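PDB 5FSR: D-alanyl-D-alanine carboxypeptidase DacD from Escherichia coli, which removes the terminal D-alanine from the peptide side chains of cell-wall precursors, acting as a serine-type D-Ala-D-Ala carboxypeptidase that also binds penicillin. Local coordinates for residues L162-F167 against H179-D184; M109-G114 against L208-I213. All blocks are in the same frame, centred on the assembly; numbering follows the deposited sequence.

Contact 1: residues L162-F167 against H179-D184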
loop_
_atom_site.group_PDB
_atom_site.type_symbol
_atom_site.label_atom_id
_atom_site.label_comp_id
_atom_site.label_asym_id
_atom_site.label_seq_id
_atom_site.Cartn_x
_atom_site.Cartn_y
_atom_site.Cartn_z
ATOM N N LEU A 162 6.962 -8.351 -6.976
ATOM C CA LEU A 162 7.795 -7.297 -6.390
ATOM C C LEU A 162 9.271 -7.642 -6.713
ATOM O O LEU A 162 10.051 -8.159 -5.879
ATOM C CB LEU A 162 7.488 -7.117 -4.901
ATOM C CG LEU A 162 6.024 -6.930 -4.449
ATOM C CD1 LEU A 162 5.941 -6.644 -2.955
ATOM C CD2 LEU A 162 5.294 -5.823 -5.211
ATOM N N LYS A 163 9.644 -7.321 -7.962
ATOM C CA LYS A 163 10.902 -7.762 -8.570
ATOM C C LYS A 163 12.138 -7.107 -7.962
ATOM O O LYS A 163 13.227 -7.637 -8.090
ATOM C CB LYS A 163 10.888 -7.501 -10.085
ATOM C CG LYS A 163 9.774 -8.221 -10.837
ATOM C CD LYS A 163 10.103 -9.677 -11.109
ATOM C CE LYS A 163 10.796 -9.826 -12.460
ATOM N NZ LYS A 163 11.515 -11.126 -12.494
ATOM N N ASP A 164 11.956 -5.970 -7.302
ATOM C CA ASP A 164 13.033 -5.235 -6.657
ATOM C C ASP A 164 13.086 -5.503 -5.160
ATOM O O ASP A 164 13.813 -4.820 -4.461
ATOM C CB ASP A 164 12.810 -3.739 -6.861
ATOM C CG ASP A 164 12.602 -3.377 -8.313
ATOM O OD1 ASP A 164 13.535 -3.641 -9.070
ATOM O OD2 ASP A 164 11.513 -2.848 -8.690
ATOM N N THR A 165 12.317 -6.480 -4.668
ATOM C CA THR A 165 12.015 -6.594 -3.222
ATOM C C THR A 165 12.550 -7.900 -2.576
ATOM O O THR A 165 12.401 -9.003 -3.097
ATOM C CB THR A 165 10.507 -6.472 -2.990
ATOM O OG1 THR A 165 10.052 -5.256 -3.579
ATOM C CG2 THR A 165 10.156 -6.440 -1.505
ATOM N N HIS A 166 13.185 -7.748 -1.427
ATOM C CA HIS A 166 13.642 -8.897 -0.618
ATOM C C HIS A 166 13.650 -8.534 0.864
ATOM O O HIS A 166 14.058 -7.443 1.258
ATOM C CB HIS A 166 15.026 -9.333 -1.066
ATOM C CG HIS A 166 15.522 -10.547 -0.361
ATOM N ND1 HIS A 166 14.945 -11.783 -0.531
ATOM C CD2 HIS A 166 16.540 -10.715 0.519
ATOM C CE1 HIS A 166 15.584 -12.665 0.219
ATOM N NE2 HIS A 166 16.562 -12.042 0.854
ATOM N N PHE A 167 13.175 -9.458 1.690
ATOM C CA PHE A 167 13.093 -9.235 3.130
ATOM C C PHE A 167 14.071 -10.175 3.838
ATOM O O PHE A 167 14.441 -11.204 3.289
ATOM C CB PHE A 167 11.653 -9.434 3.582
ATOM C CG PHE A 167 10.685 -8.460 2.989
ATOM C CD1 PHE A 167 10.717 -7.109 3.356
ATOM C CD2 PHE A 167 9.758 -8.860 2.044
ATOM C CE1 PHE A 167 9.810 -6.190 2.805
ATOM C CE2 PHE A 167 8.867 -7.929 1.474
ATOM C CZ PHE A 167 8.883 -6.612 1.870
ATOM N N HIS A 179 15.444 -4.889 0.910
ATOM C CA HIS A 179 15.310 -3.801 -0.067
ATOM C C HIS A 179 13.941 -3.839 -0.742
ATOM O O HIS A 179 13.296 -4.882 -0.777
ATOM C CB HIS A 179 16.437 -3.842 -1.125
ATOM C CG HIS A 179 16.594 -5.172 -1.807
ATOM N ND1 HIS A 179 15.754 -5.608 -2.814
ATOM C CD2 HIS A 179 17.514 -6.154 -1.642
ATOM C CE1 HIS A 179 16.148 -6.794 -3.240
ATOM N NE2 HIS A 179 17.210 -7.153 -2.540
ATOM N N SER A 180 13.503 -2.676 -1.228
ATOM C CA SER A 180 12.338 -2.555 -2.088
ATOM C C SER A 180 12.510 -1.344 -3.002
ATOM O O SER A 180 13.624 -0.817 -3.133
ATOM C CB SER A 180 11.053 -2.415 -1.280
ATOM O OG SER A 180 9.934 -2.799 -2.073
ATOM N N SER A 181 11.406 -0.940 -3.631
ATOM C CA SER A 181 11.371 0.187 -4.576
ATOM C C SER A 181 10.071 0.929 -4.353
ATOM O O SER A 181 9.096 0.344 -3.827
ATOM C CB SER A 181 11.401 -0.333 -6.004
ATOM O OG SER A 181 10.135 -0.877 -6.393
ATOM N N ALA A 182 10.055 2.197 -4.735
ATOM C CA ALA A 182 8.838 2.995 -4.670
ATOM C C ALA A 182 7.698 2.287 -5.373
ATOM O O ALA A 182 6.647 2.097 -4.800
ATOM C CB ALA A 182 9.068 4.389 -5.273
ATOM N N TYR A 183 7.942 1.857 -6.607
ATOM C CA TYR A 183 6.985 1.073 -7.381
ATOM C C TYR A 183 6.493 -0.189 -6.698
ATOM O O TYR A 183 5.292 -0.384 -6.591
ATOM C CB TYR A 183 7.575 0.736 -8.768
ATOM C CG TYR A 183 6.725 -0.141 -9.650
ATOM C CD1 TYR A 183 6.682 -1.484 -9.471
ATOM C CD2 TYR A 183 5.973 0.403 -10.689
ATOM C CE1 TYR A 183 5.918 -2.283 -10.286
ATOM C CE2 TYR A 183 5.214 -0.394 -11.539
ATOM C CZ TYR A 183 5.210 -1.737 -11.340
ATOM O OH TYR A 183 4.449 -2.529 -12.117
ATOM N N ASP A 184 7.406 -1.060 -6.265
ATOM C CA ASP A 184 7.008 -2.283 -5.512
ATOM C C ASP A 184 6.122 -2.018 -4.295
ATOM O O ASP A 184 5.228 -2.770 -4.038
ATOM C CB ASP A 184 8.220 -3.126 -5.095
ATOM C CG ASP A 184 8.854 -3.839 -6.260
ATOM O OD1 ASP A 184 8.518 -3.471 -7.417
ATOM O OD2 ASP A 184 9.701 -4.750 -6.043
#

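Contact 2: residues M109-G114 against L208-I213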
loop_
_atom_site.group_PDB
_atom_site.type_symbol
_atom_site.label_atom_id
_atom_site.label_comp_id
_atom_site.label_asym_id
_atom_site.label_seq_id
_atom_site.Cartn_x
_atom_site.Cartn_y
_atom_site.Cartn_z
ATOM N N MET A 109 4.291 -2.394 21.081
ATOM C CA MET A 109 2.977 -2.546 21.694
ATOM C C MET A 109 3.100 -2.721 23.213
ATOM O O MET A 109 2.115 -2.546 23.949
ATOM C CB MET A 109 2.314 -3.786 21.095
ATOM C CG MET A 109 0.841 -3.966 21.374
ATOM S SD MET A 109 0.264 -5.404 20.473
ATOM C CE MET A 109 -1.415 -5.358 21.037
ATOM N N PHE A 110 4.299 -3.119 23.657
ATOM C CA PHE A 110 4.632 -3.363 25.074
ATOM C C PHE A 110 3.864 -4.581 25.580
ATOM O O PHE A 110 3.114 -4.522 26.561
ATOM C CB PHE A 110 4.428 -2.127 25.970
ATOM C CG PHE A 110 5.292 -0.958 25.600
ATOM C CD1 PHE A 110 6.657 -1.003 25.806
ATOM C CD2 PHE A 110 4.745 0.206 25.073
ATOM C CE1 PHE A 110 7.474 0.081 25.477
ATOM C CE2 PHE A 110 5.563 1.298 24.722
ATOM C CZ PHE A 110 6.929 1.232 24.923
ATOM N N LEU A 111 4.086 -5.685 24.875
ATOM C CA LEU A 111 3.584 -6.996 25.258
ATOM C C LEU A 111 4.536 -7.613 26.282
ATOM O O LEU A 111 5.727 -7.372 26.244
ATOM C CB LEU A 111 3.545 -7.901 24.018
ATOM C CG LEU A 111 2.670 -7.530 22.846
ATOM C CD1 LEU A 111 2.933 -8.478 21.687
ATOM C CD2 LEU A 111 1.192 -7.525 23.218
ATOM N N LYS A 112 4.003 -8.444 27.161
ATOM C CA LYS A 112 4.812 -9.179 28.137
ATOM C C LYS A 112 4.643 -10.674 27.897
ATOM O O LYS A 112 3.583 -11.118 27.502
ATOM C CB LYS A 112 4.419 -8.800 29.550
ATOM C CG LYS A 112 5.231 -9.497 30.629
ATOM N N GLU A 113 5.718 -11.440 28.086
ATOM C CA GLU A 113 5.628 -12.906 28.074
ATOM C C GLU A 113 4.479 -13.416 28.952
ATOM O O GLU A 113 4.302 -12.972 30.086
ATOM C CB GLU A 113 6.942 -13.543 28.518
ATOM C CG GLU A 113 6.889 -15.065 28.652
ATOM C CD GLU A 113 8.212 -15.666 29.079
ATOM O OE1 GLU A 113 9.062 -14.919 29.572
ATOM O OE2 GLU A 113 8.396 -16.883 28.908
ATOM N N GLY A 114 3.693 -14.339 28.386
ATOM C CA GLY A 114 2.498 -14.873 29.044
ATOM C C GLY A 114 1.215 -14.108 28.786
ATOM O O GLY A 114 0.134 -14.600 29.140
ATOM N N LEU A 208 -4.184 3.412 19.893
ATOM C CA LEU A 208 -4.359 2.141 20.551
ATOM C C LEU A 208 -3.919 2.256 22.028
ATOM O O LEU A 208 -2.842 2.776 22.339
ATOM C CB LEU A 208 -3.596 1.050 19.822
ATOM C CG LEU A 208 -3.702 -0.328 20.451
ATOM C CD1 LEU A 208 -5.101 -0.900 20.391
ATOM C CD2 LEU A 208 -2.691 -1.277 19.848
ATOM N N THR A 209 -4.805 1.825 22.924
ATOM C CA THR A 209 -4.459 1.590 24.309
ATOM C C THR A 209 -4.171 0.102 24.434
ATOM O O THR A 209 -4.988 -0.711 24.007
ATOM C CB THR A 209 -5.590 2.025 25.241
ATOM O OG1 THR A 209 -5.751 3.435 25.105
ATOM C CG2 THR A 209 -5.283 1.691 26.718
ATOM N N TRP A 210 -2.989 -0.234 24.956
ATOM C CA TRP A 210 -2.662 -1.601 25.327
ATOM C C TRP A 210 -1.885 -1.670 26.633
ATOM O O TRP A 210 -0.915 -0.932 26.821
ATOM C CB TRP A 210 -1.869 -2.324 24.232
ATOM C CG TRP A 210 -1.955 -3.776 24.480
ATOM C CD1 TRP A 210 -0.986 -4.603 24.992
ATOM C CD2 TRP A 210 -3.138 -4.558 24.362
ATOM N NE1 TRP A 210 -1.502 -5.879 25.168
ATOM C CE2 TRP A 210 -2.818 -5.877 24.772
ATOM C CE3 TRP A 210 -4.435 -4.275 23.929
ATOM C CZ2 TRP A 210 -3.750 -6.915 24.738
ATOM C CZ3 TRP A 210 -5.360 -5.302 23.905
ATOM C CH2 TRP A 210 -5.014 -6.610 24.311
ATOM N N ASN A 211 -2.299 -2.599 27.505
ATOM C CA ASN A 211 -1.743 -2.776 28.846
ATOM C C ASN A 211 -1.426 -1.418 29.506
ATOM O O ASN A 211 -0.292 -1.119 29.897
ATOM C CB ASN A 211 -0.566 -3.779 28.724
ATOM C CG ASN A 211 0.380 -3.761 29.905
ATOM O OD1 ASN A 211 1.582 -3.451 29.756
ATOM N ND2 ASN A 211 -0.144 -4.090 31.094
ATOM N N GLY A 212 -2.456 -0.568 29.554
ATOM C CA GLY A 212 -2.375 0.751 30.219
ATOM C C GLY A 212 -1.652 1.871 29.468
ATOM O O GLY A 212 -1.633 2.995 29.948
ATOM N N ILE A 213 -1.040 1.576 28.323
ATOM C CA ILE A 213 -0.297 2.584 27.544
ATOM C C ILE A 213 -1.049 2.915 26.255
ATOM O O ILE A 213 -1.365 2.012 25.491
ATOM C CB ILE A 213 1.121 2.088 27.193
ATOM C CG1 ILE A 213 1.975 2.061 28.453
ATOM C CG2 ILE A 213 1.783 2.976 26.134
ATOM C CD1 ILE A 213 3.166 1.147 28.364
HETATM O O HOH W 1 0.561 -0.167 24.640
HETATM O O HOH W 2 4.093 -4.111 29.740
#

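Contact 1: residues L162-F167 against H179-D184
The imidazole of His179 is held from two directions: CB of His166 lies over one face, 3.4 Å from NE2, while the carbonyl oxygen of Asp164 sits at the ring edge and takes a hydrogen bond from ND1 (2.7 Å, N-H...O 149°). That oxygen lies almost in the ring plane, yet the donor stands well above the carbonyl plane, away from either lone pair. With chi1 at 53°, CG of His179 is wedged between the backbone N and the carbonyl carbon, which turns the ring back over the 162-167 segment. Two carboxylates, of Asp164 and Asp184, also approach; their planes are 26° apart, and the side chains cross at about a right angle. Beside the His179 ring, the backbones form a single antiparallel bridge, a hydrogen-bonded pair in which His166 and His179 exchange N-H...O bonds. The arrangement couples a type I turn, Leu162 to Thr165, that follows helix 146-159 to the start of helix 182-193, where Ser181 is the N-cap and its OG accepts from Asp184 N (2.7 Å). Asp184, in the first turn of that helix, reaches back into the beta turn: OD2 receives Asp164 N on its syn side (2.9 Å) and the Thr165 hydroxyl on its anti lone pair (2.5 Å). Thr165 OG1 in turn accepts from Ser180 OG, making a relay from serine through threonine to the buried aspartate. Such donors would tend to stabilise the charged form of Asp184, offsetting the approach of Asp164 OD2 to Asp184 OD1 (3.3 Å). Leu162 packs CD2 against the Asp184 backbone and also touches Met69 of helix 66-79 and Val187 of helix 182-193.

Contact 2: residues M109-G114 against L208-I213
Met109 lays its terminal methyl over the face of the Trp210 indole, with CE 3.8 Å from the centroid of the five-membered ring and 10° off its normal, a clear CH-pi contact. The side chain is extended, CG lying opposite the backbone N (chi1 -168°) and the later torsions also anti; this carries the thioether across that face, SD being a more distant Met-aromatic partner at 4.9 Å. The same methyl approaches CD2 of Leu208. Leu111 brings its CD2 branch obliquely to NE1 of the indole (3.7 Å). Trp210 CG is anti to its backbone N (chi1 -162°), which carries the indole toward the loop; the residue closes strand 207-210 and begins a type I' turn to Ile213, the turn of a beta hairpin with strand 213-216. Ile213 meets Phe110 at about a right angle, CD1 lying 3.8 Å from its CD2. Asp133 receives hydrogen bonds from backbone N of Met109 and Leu111. No direct hydrogen bond joins the segments; one water is within hydrogen-bonding distance of Met109 O and Trp210 O, though short of protons for every acceptor in reach, and a second donates to Asn211 OD1 (2.6 Å) and weakly to Phe110 O. The hairpin is therefore held mainly by apolar packing, of Met109 and Leu111 on the indole and of Phe110 on Ile213, with water beside carbonyl oxygens lacking a direct partner across the two segments.

How the contacts relate
Contact 1 and contact 2 illustrate two ways of fastening loops within one peptidase domain: the first uses a dense set of direct hydrogen bonds, the second apolar packing and bridging water. Along the chain, contact 1 is nested inside the long excursion closed by contact 2, but the two do not touch: their centres are 32 Å apart and their nearest atoms about 19 Å. In contact 1 the side chain of Ser180 is about 12 Å from that of Ser64, the likely acylated serine, whereas in contact 2 the side chain of Met109 is about 9 Å from that of Ser130, probably also an active-site residue, and about 10 Å from that of Lys67, the probable proton acceptor.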